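Local structure of 5-carboxymethyl-2-hydroxymuconate semialdehyde dehydrogenase (Thermus thermophilus, 2D4E) at residues E16-R19 with R20-E24; R90-L93 with R94-E97; A215-P218 with P219-N223; R288-D291 with A292-Q296; G345-H349 with P350-Q354. The protein probably catalyses the NAD-dependent oxidation of 5-carboxymethyl-2-hydroxymuconate semialdehyde to the corresponding acid, as a member of the aldehyde dehydrogenase family. One frame throughout, in Å; residues are numbered along the deposited sequence.

Interaction 1: E16-R19 with R20-E24; sequences EEVR and RRLKE
Glu17 and Arg21 share one first torsion, CG lying beside the backbone N in both (chi1 -78° in Glu17), and their side chains therefore run abreast in the same direction, one helical turn apart. Glu17 then stays extended while Arg21 bends at its third torsion, which turns NH1 toward the acid. The salt bridge that results is long, 4.0 Å from Glu17 OE1 to Arg21 NH1; OE1 arrives at the edge of the guanidinium, in its plane, but the two flat groups are 66° apart. The other end of the same guanidinium rests against an apolar neighbour, with Arg21 NH2 4.1 Å from Val18 CG2.

Arg20 shares the bend at the third torsion but starts out differently, its CG anti to the backbone N (chi1 -179°). One face of its guanidinium comes to lie over the backbone carbonyl of Glu16, whose O stands 3.8 Å above the plane near the rim. Beneath these side chains run the usual helical bonds, Arg21 N to Glu17 O at 3.0 Å among them.

Val18 and Leu22 pack on helix 103-114, which Arg21 also reaches at Glu105, while Arg19 pairs with Asp48 and Lys23 bonds to Val54 O. The loosely matched acid and base of Glu17 and Arg21 imply attraction across a helical turn with little directional grip, probably weakened further by solvent.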
# COMPACT_ATOMS: atom_id res chain seq x y z
N GLU C 16 22.69 14.99 -42.25
CA GLU C 16 23.76 14.50 -43.12
C GLU C 16 25.01 14.14 -42.32
O GLU C 16 25.74 13.23 -42.68
CB GLU C 16 24.07 15.54 -44.19
CG GLU C 16 22.82 15.97 -44.97
CD GLU C 16 23.13 16.89 -46.13
OE1 GLU C 16 23.80 17.93 -45.92
OE2 GLU C 16 22.68 16.58 -47.26
N GLU C 17 25.25 14.86 -41.23
CA GLU C 17 26.41 14.59 -40.38
C GLU C 17 26.27 13.22 -39.73
O GLU C 17 27.21 12.42 -39.73
CB GLU C 17 26.54 15.66 -39.29
CG GLU C 17 27.15 16.98 -39.76
CD GLU C 17 27.10 18.07 -38.69
OE1 GLU C 17 27.31 17.75 -37.50
OE2 GLU C 17 26.85 19.24 -39.05
N VAL C 18 25.09 12.96 -39.16
CA VAL C 18 24.81 11.69 -38.51
C VAL C 18 24.96 10.55 -39.50
O VAL C 18 25.63 9.55 -39.22
CB VAL C 18 23.37 11.66 -37.93
CG1 VAL C 18 23.04 10.28 -37.41
CG2 VAL C 18 23.24 12.69 -36.81
N ARG C 19 24.35 10.71 -40.67
CA ARG C 19 24.43 9.69 -41.70
C ARG C 19 25.88 9.35 -42.02
O ARG C 19 26.24 8.18 -42.18
CB ARG C 19 23.72 10.16 -42.98
CG ARG C 19 23.66 9.10 -44.08
CD ARG C 19 23.06 9.65 -45.37
NE ARG C 19 21.62 9.88 -45.29
CZ ARG C 19 20.70 8.91 -45.27
NH1 ARG C 19 21.08 7.63 -45.31
NH2 ARG C 19 19.42 9.22 -45.22
N ARG C 20 26.71 10.38 -42.09
CA ARG C 20 28.12 10.20 -42.40
C ARG C 20 28.91 9.50 -41.29
O ARG C 20 29.77 8.67 -41.57
CB ARG C 20 28.74 11.57 -42.72
CG ARG C 20 30.21 11.53 -43.09
CD ARG C 20 30.61 12.77 -43.89
NE ARG C 20 30.07 14.01 -43.34
CZ ARG C 20 29.15 14.76 -43.94
NH1 ARG C 20 28.65 14.39 -45.12
NH2 ARG C 20 28.72 15.88 -43.37
N ARG C 21 28.61 9.81 -40.03
CA ARG C 21 29.33 9.16 -38.94
C ARG C 21 28.98 7.67 -38.84
O ARG C 21 29.80 6.86 -38.42
CB ARG C 21 29.04 9.87 -37.60
CG ARG C 21 29.74 11.23 -37.46
CD ARG C 21 29.83 11.66 -36.00
NE ARG C 21 28.55 12.08 -35.44
CZ ARG C 21 28.00 13.28 -35.64
NH1 ARG C 21 28.63 14.19 -36.38
NH2 ARG C 21 26.82 13.57 -35.10
N LEU C 22 27.76 7.32 -39.23
CA LEU C 22 27.32 5.93 -39.19
C LEU C 22 28.10 5.08 -40.18
O LEU C 22 28.42 3.92 -39.91
CB LEU C 22 25.83 5.81 -39.50
CG LEU C 22 24.83 6.30 -38.45
CD1 LEU C 22 23.43 5.95 -38.91
CD2 LEU C 22 25.13 5.66 -37.10
N LYS C 23 28.40 5.65 -41.34
CA LYS C 23 29.13 4.93 -42.36
C LYS C 23 30.62 4.88 -42.04
O LYS C 23 31.32 3.95 -42.43
CB LYS C 23 28.90 5.59 -43.72
CG LYS C 23 29.59 4.90 -44.89
CD LYS C 23 29.01 5.36 -46.22
CE LYS C 23 27.61 4.80 -46.44
NZ LYS C 23 27.62 3.31 -46.51
N GLU C 24 31.09 5.88 -41.31
CA GLU C 24 32.49 5.98 -40.94
C GLU C 24 32.88 5.16 -39.71
O GLU C 24 33.94 4.54 -39.67
CB GLU C 24 32.86 7.44 -40.70
CG GLU C 24 34.21 7.63 -40.01
CD GLU C 24 34.38 9.01 -39.40
OE1 GLU C 24 33.51 9.42 -38.59
OE2 GLU C 24 35.39 9.69 -39.71

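Interaction 2: R90-L93 with R94-E97; sequences RYLL and RIAE
Tyr91 and Ile95 are joined first through the backbone, where Ile95 N donates to Tyr91 O at 2.8 Å. Ala96 N repeats the bond to Leu92 O at 2.9 Å, and Glu97 N to Leu93 O at 3.0 Å.

Apolar contacts come next. Ile95 keeps CG1 beside its own backbone N, and this branch lies against the preceding turn, 3.3 Å from Tyr91 O. Further out, its CD1 meets Leu92 CD2 at a loose 4.5 Å. Both side chains find more company beyond the helix: Leu92 and Ile95 touch Phe132 of helix 118-136, and Leu92 also reaches Leu187 and Ala188 of helix 175-188.

Charged groups hold to the opposite flank. Arg94 bends at its second torsion (chi2 55°), which carries its guanidinium along the helix toward the extended Glu97. NH1 of Arg94 then forms a hydrogen-bonded salt bridge of 2.7 Å with Glu97 OE1. The geometry is lopsided: the carboxylate oxygen lies close to the guanidinium plane, yet NH1 meets it from 51° above the carboxylate plane. Back along the chain, Arg90 NH2 sits 3.3 Å above one face of the Tyr91 ring, toward its rim, while bridging to Glu87.

Leu92 buried against helices 118-136 and 175-188, and Ile95 against the first of these and Ala215, with an i to i+3 ion pair on the exposed flank, make up the pattern of an amphipathic helix.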
# COMPACT_ATOMS: atom_id res chain seq x y z
N ARG C 90 21.19 10.67 -8.97
CA ARG C 90 21.95 11.72 -9.65
C ARG C 90 22.38 11.25 -11.03
O ARG C 90 22.28 11.99 -12.00
CB ARG C 90 23.18 12.12 -8.83
CG ARG C 90 23.96 13.29 -9.43
CD ARG C 90 25.28 13.52 -8.70
NE ARG C 90 26.20 12.40 -8.85
CZ ARG C 90 26.78 12.05 -10.00
NH1 ARG C 90 26.53 12.74 -11.11
NH2 ARG C 90 27.62 11.02 -10.04
N TYR C 91 22.87 10.02 -11.11
CA TYR C 91 23.29 9.46 -12.39
C TYR C 91 22.14 9.37 -13.39
O TYR C 91 22.29 9.78 -14.54
CB TYR C 91 23.88 8.07 -12.20
CG TYR C 91 25.32 8.04 -11.76
CD1 TYR C 91 25.68 7.48 -10.54
CD2 TYR C 91 26.33 8.52 -12.59
CE1 TYR C 91 27.00 7.39 -10.15
CE2 TYR C 91 27.67 8.44 -12.21
CZ TYR C 91 28.00 7.87 -10.99
OH TYR C 91 29.31 7.76 -10.61
N LEU C 92 20.99 8.84 -12.98
CA LEU C 92 19.85 8.73 -13.89
C LEU C 92 19.46 10.10 -14.43
O LEU C 92 19.17 10.26 -15.61
CB LEU C 92 18.64 8.08 -13.21
CG LEU C 92 18.76 6.63 -12.73
CD1 LEU C 92 17.36 6.08 -12.48
CD2 LEU C 92 19.44 5.78 -13.77
N LEU C 93 19.44 11.10 -13.55
CA LEU C 93 19.10 12.46 -13.96
C LEU C 93 20.13 13.02 -14.94
O LEU C 93 19.80 13.82 -15.83
CB LEU C 93 18.98 13.37 -12.74
CG LEU C 93 17.78 13.08 -11.84
CD1 LEU C 93 17.80 14.03 -10.65
CD2 LEU C 93 16.49 13.22 -12.64
N ARG C 94 21.39 12.62 -14.77
CA ARG C 94 22.46 13.07 -15.65
C ARG C 94 22.29 12.43 -17.02
O ARG C 94 22.48 13.07 -18.06
CB ARG C 94 23.82 12.68 -15.06
CG ARG C 94 25.02 13.07 -15.91
CD ARG C 94 25.03 14.56 -16.24
NE ARG C 94 26.25 14.93 -16.95
CZ ARG C 94 26.38 16.01 -17.72
NH1 ARG C 94 25.36 16.83 -17.89
NH2 ARG C 94 27.54 16.25 -18.32
N ILE C 95 21.92 11.15 -17.01
CA ILE C 95 21.70 10.40 -18.24
C ILE C 95 20.53 11.03 -19.00
O ILE C 95 20.61 11.22 -20.21
CB ILE C 95 21.38 8.91 -17.93
CG1 ILE C 95 22.65 8.22 -17.42
CG2 ILE C 95 20.86 8.20 -19.17
CD1 ILE C 95 22.43 6.80 -16.95
N ALA C 96 19.45 11.36 -18.28
CA ALA C 96 18.28 11.98 -18.89
C ALA C 96 18.68 13.32 -19.50
O ALA C 96 18.24 13.69 -20.59
CB ALA C 96 17.20 12.19 -17.85
N GLU C 97 19.52 14.05 -18.77
CA GLU C 97 20.00 15.35 -19.23
C GLU C 97 20.81 15.20 -20.52
O GLU C 97 20.62 15.96 -21.47
CB GLU C 97 20.84 16.00 -18.13
CG GLU C 97 21.44 17.35 -18.51
CD GLU C 97 22.13 18.04 -17.33
OE1 GLU C 97 23.04 17.43 -16.72
OE2 GLU C 97 21.76 19.19 -17.03

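Interaction 3: A215-P218 with P219-N223; sequences ADLP and PGVFN
Leu217 and Pro218 reach forward to Val221 and Phe222, closing the path from helix 203-214 into strand 222-224. Ahead of them Ala215 follows helix 203-214, and Asp216 turns the chain away with positive phi (65°), a Schellman motif. Leu217, its CB directed toward the following segment, brings CD1 across Phe222 at CB (4.0 Å) and to 4.3 Å from Val221 CG1; Trp80 and Leu187 also pack on this leucine.

Pro218 opens a type II beta turn. Its O accepts from Val221 N at 3.2 Å, the donor lying 37° out of the carbonyl plane, and Pro218 CB packs on Val221 CG2 at 3.7 Å. Water 1, 2.8 Å from Pro218 O, can donate to it and in turn accepts from Phe222 N at 3.0 Å. Pro219 and Gly220 fill the turn's corners. Beyond them, Asn223 ND2 binds Gly220 O at 2.8 Å and also reaches Val193 O in the adjoining strand.

Two prolines stiffen the entry, and Gly220 takes the positive phi (92°) of the third position, where a CB would press on the preceding carbonyl O. The Val221 N-H and the water offer Pro218 O two donors, and because the water also takes Phe222 N, it ties the turn to the start of the strand.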
# COMPACT_ATOMS: atom_id res chain seq x y z
N ALA C 215 28.05 10.24 -18.97
CA ALA C 215 27.43 10.49 -17.67
C ALA C 215 28.37 9.98 -16.59
O ALA C 215 28.13 10.17 -15.40
CB ALA C 215 26.08 9.78 -17.58
N ASP C 216 29.44 9.31 -17.03
CA ASP C 216 30.47 8.76 -16.16
C ASP C 216 30.02 7.64 -15.21
O ASP C 216 30.47 7.57 -14.07
CB ASP C 216 31.13 9.90 -15.36
CG ASP C 216 32.37 9.44 -14.60
OD1 ASP C 216 33.17 8.66 -15.16
OD2 ASP C 216 32.55 9.88 -13.44
N LEU C 217 29.16 6.75 -15.69
CA LEU C 217 28.72 5.63 -14.86
C LEU C 217 29.97 4.81 -14.55
O LEU C 217 30.90 4.75 -15.36
CB LEU C 217 27.74 4.73 -15.61
CG LEU C 217 26.24 5.03 -15.67
CD1 LEU C 217 25.54 3.88 -16.40
CD2 LEU C 217 25.66 5.20 -14.27
N PRO C 218 30.03 4.19 -13.36
CA PRO C 218 31.22 3.39 -13.04
C PRO C 218 31.40 2.27 -14.07
O PRO C 218 30.43 1.77 -14.64
CB PRO C 218 30.92 2.87 -11.65
CG PRO C 218 30.13 3.99 -11.05
CD PRO C 218 29.18 4.34 -12.18
N PRO C 219 32.66 1.86 -14.31
CA PRO C 219 32.97 0.80 -15.27
C PRO C 219 32.27 -0.50 -14.90
O PRO C 219 32.29 -0.91 -13.75
CB PRO C 219 34.49 0.65 -15.17
CG PRO C 219 34.94 1.99 -14.65
CD PRO C 219 33.88 2.32 -13.63
N GLY C 220 31.67 -1.16 -15.89
CA GLY C 220 31.00 -2.42 -15.63
C GLY C 220 29.52 -2.32 -15.30
O GLY C 220 28.79 -3.30 -15.44
N VAL C 221 29.07 -1.15 -14.85
CA VAL C 221 27.67 -0.98 -14.49
C VAL C 221 26.77 -1.19 -15.71
O VAL C 221 25.74 -1.84 -15.62
CB VAL C 221 27.42 0.40 -13.86
CG1 VAL C 221 25.93 0.62 -13.64
CG2 VAL C 221 28.17 0.48 -12.53
N PHE C 222 27.17 -0.62 -16.85
CA PHE C 222 26.40 -0.80 -18.08
C PHE C 222 27.28 -1.34 -19.21
O PHE C 222 28.31 -0.75 -19.55
CB PHE C 222 25.75 0.52 -18.53
CG PHE C 222 25.05 0.42 -19.86
CD1 PHE C 222 25.72 0.72 -21.04
CD2 PHE C 222 23.73 -0.02 -19.93
CE1 PHE C 222 25.08 0.58 -22.28
CE2 PHE C 222 23.08 -0.16 -21.16
CZ PHE C 222 23.76 0.14 -22.34
N ASN C 223 26.87 -2.47 -19.77
CA ASN C 223 27.62 -3.11 -20.85
C ASN C 223 26.74 -3.35 -22.05
O ASN C 223 25.53 -3.58 -21.92
CB ASN C 223 28.19 -4.44 -20.37
CG ASN C 223 28.99 -4.29 -19.11
OD1 ASN C 223 30.21 -4.10 -19.16
ND2 ASN C 223 28.32 -4.34 -17.97
O HOH W 1 29.44 1.33 -17.26

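Interaction 4: R288-D291 with A292-Q296; sequences RALD and AVVFQ
Leu290 and Val294 lie side by side and point the same way, one turn apart, and CD1 of the leucine touches CG2 of the valine at 3.9 Å. Leu290 reaches this position because its CG is turned away from the backbone N (chi1 177°), whereas Val294 CG2 lies beside its own N, 3.1 Å from Leu290 O. Together the pair faces Arg328 of helix 315-331.

Val293 is rotated round to another side. Both its methyls straddle the preceding turn, CG1 at 3.3 Å and CG2 at 3.4 Å from Ala289 O, while Val293 N donates to that oxygen at 2.9 Å. This side covers the sheet: helix 286-298 is the crossover of the beta-alpha-beta unit linking strands 277-280 and 310-314, and Ala289, Ala292 and Val293 all rest on Phe442. The small methyl of Ala292, its CB, comes to 3.3 Å from Arg288 O.

Asp291 and Arg288 point to the subunit interfaces. Asp291 pairs with Arg328 of its own chain and with Lys512 and Lys515 of a second subunit. Arg288 bridges to Glu447 of a third subunit.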
# COMPACT_ATOMS: atom_id res chain seq x y z
N ARG C 288 -14.40 10.16 -33.01
CA ARG C 288 -13.21 9.91 -32.21
C ARG C 288 -12.76 8.47 -32.41
O ARG C 288 -11.56 8.19 -32.52
CB ARG C 288 -13.49 10.16 -30.72
CG ARG C 288 -12.26 9.99 -29.82
CD ARG C 288 -12.63 9.74 -28.36
NE ARG C 288 -13.47 10.79 -27.79
CZ ARG C 288 -13.86 10.83 -26.52
NH1 ARG C 288 -13.49 9.87 -25.67
NH2 ARG C 288 -14.63 11.82 -26.09
N ALA C 289 -13.72 7.55 -32.45
CA ALA C 289 -13.42 6.14 -32.64
C ALA C 289 -12.67 5.94 -33.97
O ALA C 289 -11.71 5.18 -34.03
CB ALA C 289 -14.70 5.31 -32.63
N LEU C 290 -13.12 6.64 -35.01
CA LEU C 290 -12.48 6.54 -36.32
C LEU C 290 -11.03 7.04 -36.23
O LEU C 290 -10.11 6.37 -36.69
CB LEU C 290 -13.25 7.36 -37.36
CG LEU C 290 -12.66 7.41 -38.77
CD1 LEU C 290 -12.57 6.00 -39.33
CD2 LEU C 290 -13.53 8.29 -39.67
N ASP C 291 -10.84 8.22 -35.66
CA ASP C 291 -9.50 8.77 -35.53
C ASP C 291 -8.61 7.80 -34.77
O ASP C 291 -7.48 7.52 -35.18
CB ASP C 291 -9.52 10.10 -34.78
CG ASP C 291 -9.99 11.25 -35.64
OD1 ASP C 291 -10.25 12.32 -35.08
OD2 ASP C 291 -10.08 11.08 -36.87
N ALA C 292 -9.12 7.28 -33.66
CA ALA C 292 -8.37 6.36 -32.81
C ALA C 292 -7.96 5.05 -33.46
O ALA C 292 -6.78 4.69 -33.42
CB ALA C 292 -9.16 6.08 -31.54
N VAL C 293 -8.91 4.32 -34.05
CA VAL C 293 -8.56 3.04 -34.67
C VAL C 293 -7.65 3.22 -35.88
O VAL C 293 -6.77 2.39 -36.13
CB VAL C 293 -9.83 2.22 -35.08
CG1 VAL C 293 -10.75 2.07 -33.87
CG2 VAL C 293 -10.56 2.90 -36.23
N VAL C 294 -7.83 4.29 -36.64
CA VAL C 294 -6.96 4.49 -37.79
C VAL C 294 -5.53 4.72 -37.29
O VAL C 294 -4.57 4.12 -37.80
CB VAL C 294 -7.40 5.69 -38.65
CG1 VAL C 294 -6.35 5.98 -39.72
CG2 VAL C 294 -8.74 5.40 -39.30
N PHE C 295 -5.39 5.57 -36.29
CA PHE C 295 -4.08 5.86 -35.73
C PHE C 295 -3.45 4.66 -35.03
O PHE C 295 -2.28 4.37 -35.22
CB PHE C 295 -4.17 7.02 -34.73
CG PHE C 295 -2.96 7.14 -33.83
CD1 PHE C 295 -2.87 6.40 -32.65
CD2 PHE C 295 -1.90 7.98 -34.16
CE1 PHE C 295 -1.75 6.49 -31.83
CE2 PHE C 295 -0.78 8.08 -33.35
CZ PHE C 295 -0.70 7.33 -32.18
N GLN C 296 -4.25 3.96 -34.22
CA GLN C 296 -3.75 2.82 -33.45
C GLN C 296 -3.22 1.63 -34.26
O GLN C 296 -2.49 0.80 -33.73
CB GLN C 296 -4.83 2.35 -32.46
CG GLN C 296 -4.26 1.65 -31.23
CD GLN C 296 -3.21 2.50 -30.52
OE1 GLN C 296 -3.50 3.60 -30.06
NE2 GLN C 296 -1.99 1.99 -30.43

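Interaction 5: G345-H349 with P350-Q354; sequences GPLIH and PEHLQ
His349 folds its side chain back over the start of the helix that follows it, meeting Pro350 and Glu351 along its whole length. CB starts against the proline ring at its CD. Because CG lies on the far side of CB from the backbone N (chi1 -169°), the imidazole is swung beside the carbonyl carbon, toward Pro350 and the amide of Glu351. CG comes to 3.3 Å from Pro350 CD, which stands over one face of the ring: CD is 3.5 Å from the His349 ring centroid in a CH-pi contact. ND1 then accepts from Glu351 N at 3.0 Å, a straight bond (166°) whose donor lies almost in the ring plane. CE1 lies 3.5 Å from Glu351 OE2, the two side chains side by side and the carboxylate steeply inclined to the imidazole. CD2 and NE2, on the far edge, keep to the same Pro350 CD more distantly. The ring also stacks with Trp200, which lies at a bound sodium ion together with Leu47, a residue the His349 side chain also touches.

The backbone of His349 contributes as well. Its O receives Leu353 N at 3.0 Å and a weaker bond from His352 N. Two side-chain crossings at about right angles also join the segments, Leu347 CD1 on Leu353 CD1 at 3.7 Å and Ile348 CG2 on His352 CB at 3.6 Å. His352 is held further by Phe411 O at its NE2.

A side chain accepting from the amide two residues on is an N-cap, and His349 supplies it for helix 350-365, whose first turn carries the His352 side chain to about 6 Å from bound NAD.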
# COMPACT_ATOMS: atom_id res chain seq x y z
N GLY C 345 6.06 5.24 -43.17
CA GLY C 345 7.34 5.01 -43.80
C GLY C 345 7.52 3.55 -44.20
O GLY C 345 6.54 2.80 -44.26
N PRO C 346 8.76 3.12 -44.47
CA PRO C 346 9.06 1.75 -44.87
C PRO C 346 9.24 0.80 -43.69
O PRO C 346 9.53 1.23 -42.57
CB PRO C 346 10.35 1.91 -45.65
CG PRO C 346 11.07 2.95 -44.83
CD PRO C 346 9.97 3.96 -44.51
N LEU C 347 9.06 -0.49 -43.95
CA LEU C 347 9.22 -1.50 -42.93
C LEU C 347 10.72 -1.69 -42.70
O LEU C 347 11.54 -1.33 -43.55
CB LEU C 347 8.55 -2.81 -43.35
CG LEU C 347 7.05 -2.65 -43.62
CD1 LEU C 347 6.42 -4.00 -43.86
CD2 LEU C 347 6.39 -1.96 -42.42
N ILE C 348 11.05 -2.26 -41.55
CA ILE C 348 12.43 -2.46 -41.13
C ILE C 348 13.42 -3.16 -42.05
O ILE C 348 14.57 -2.71 -42.18
CB ILE C 348 12.45 -3.20 -39.77
CG1 ILE C 348 13.87 -3.22 -39.20
CG2 ILE C 348 11.90 -4.61 -39.93
CD1 ILE C 348 14.42 -1.83 -38.89
N HIS C 349 13.01 -4.23 -42.70
CA HIS C 349 13.93 -5.00 -43.52
C HIS C 349 13.16 -5.72 -44.63
O HIS C 349 11.98 -6.03 -44.46
CB HIS C 349 14.62 -6.01 -42.59
CG HIS C 349 15.80 -6.71 -43.18
ND1 HIS C 349 15.67 -7.77 -44.06
CD2 HIS C 349 17.13 -6.54 -43.00
CE1 HIS C 349 16.87 -8.22 -44.38
NE2 HIS C 349 17.77 -7.49 -43.75
N PRO C 350 13.81 -5.97 -45.78
CA PRO C 350 13.10 -6.67 -46.86
C PRO C 350 12.56 -8.02 -46.42
O PRO C 350 11.52 -8.46 -46.90
CB PRO C 350 14.16 -6.78 -47.97
CG PRO C 350 15.48 -6.59 -47.26
CD PRO C 350 15.15 -5.54 -46.22
N GLU C 351 13.26 -8.68 -45.50
CA GLU C 351 12.79 -9.98 -45.02
C GLU C 351 11.49 -9.80 -44.25
O GLU C 351 10.62 -10.66 -44.28
CB GLU C 351 13.85 -10.62 -44.11
CG GLU C 351 14.99 -11.28 -44.87
CD GLU C 351 16.11 -11.75 -43.95
OE1 GLU C 351 15.82 -12.16 -42.81
OE2 GLU C 351 17.29 -11.71 -44.38
N HIS C 352 11.36 -8.67 -43.55
CA HIS C 352 10.15 -8.41 -42.80
C HIS C 352 9.00 -8.06 -43.75
O HIS C 352 7.84 -8.38 -43.48
CB HIS C 352 10.37 -7.29 -41.78
CG HIS C 352 9.22 -7.10 -40.85
ND1 HIS C 352 8.73 -8.12 -40.06
CD2 HIS C 352 8.42 -6.03 -40.61
CE1 HIS C 352 7.68 -7.69 -39.38
NE2 HIS C 352 7.47 -6.43 -39.70
N LEU C 353 9.33 -7.41 -44.86
CA LEU C 353 8.32 -7.05 -45.84
C LEU C 353 7.80 -8.34 -46.48
O LEU C 353 6.60 -8.49 -46.72
CB LEU C 353 8.90 -6.12 -46.92
CG LEU C 353 7.91 -5.70 -48.02
CD1 LEU C 353 6.73 -4.94 -47.39
CD2 LEU C 353 8.61 -4.83 -49.05
N GLN C 354 8.71 -9.27 -46.75
CA GLN C 354 8.31 -10.54 -47.35
C GLN C 354 7.40 -11.30 -46.37
O GLN C 354 6.44 -11.95 -46.79
CB GLN C 354 9.53 -11.42 -47.69
CG GLN C 354 9.14 -12.73 -48.38
CD GLN C 354 10.31 -13.65 -48.70
OE1 GLN C 354 11.33 -13.22 -49.25
NE2 GLN C 354 10.17 -14.93 -48.37

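Overall arrangement
Among the five, interactions 2 and 3 alone touch: their centres are 13 Å apart, and Tyr91 and Ile95 pack on Ala215, Asp216 and Pro218, so helix 85-101 is fitted against the turn that leads into edge strand 222-224. Interaction 5 lies close to the cofactor, its His352 side chain about 6 Å from NAD, and its Ile348 about 4 Å from a sodium ion, whereas Phe222 of interaction 3 is about 13 Å from NAD. Interaction 1 comes within about 10 Å of interaction 5 by nearest atoms, and Leu22 is about 8 Å from a sodium ion. Interaction 4, 43 Å between centres from interaction 3 and across the chain's centre, faces neighbouring subunits.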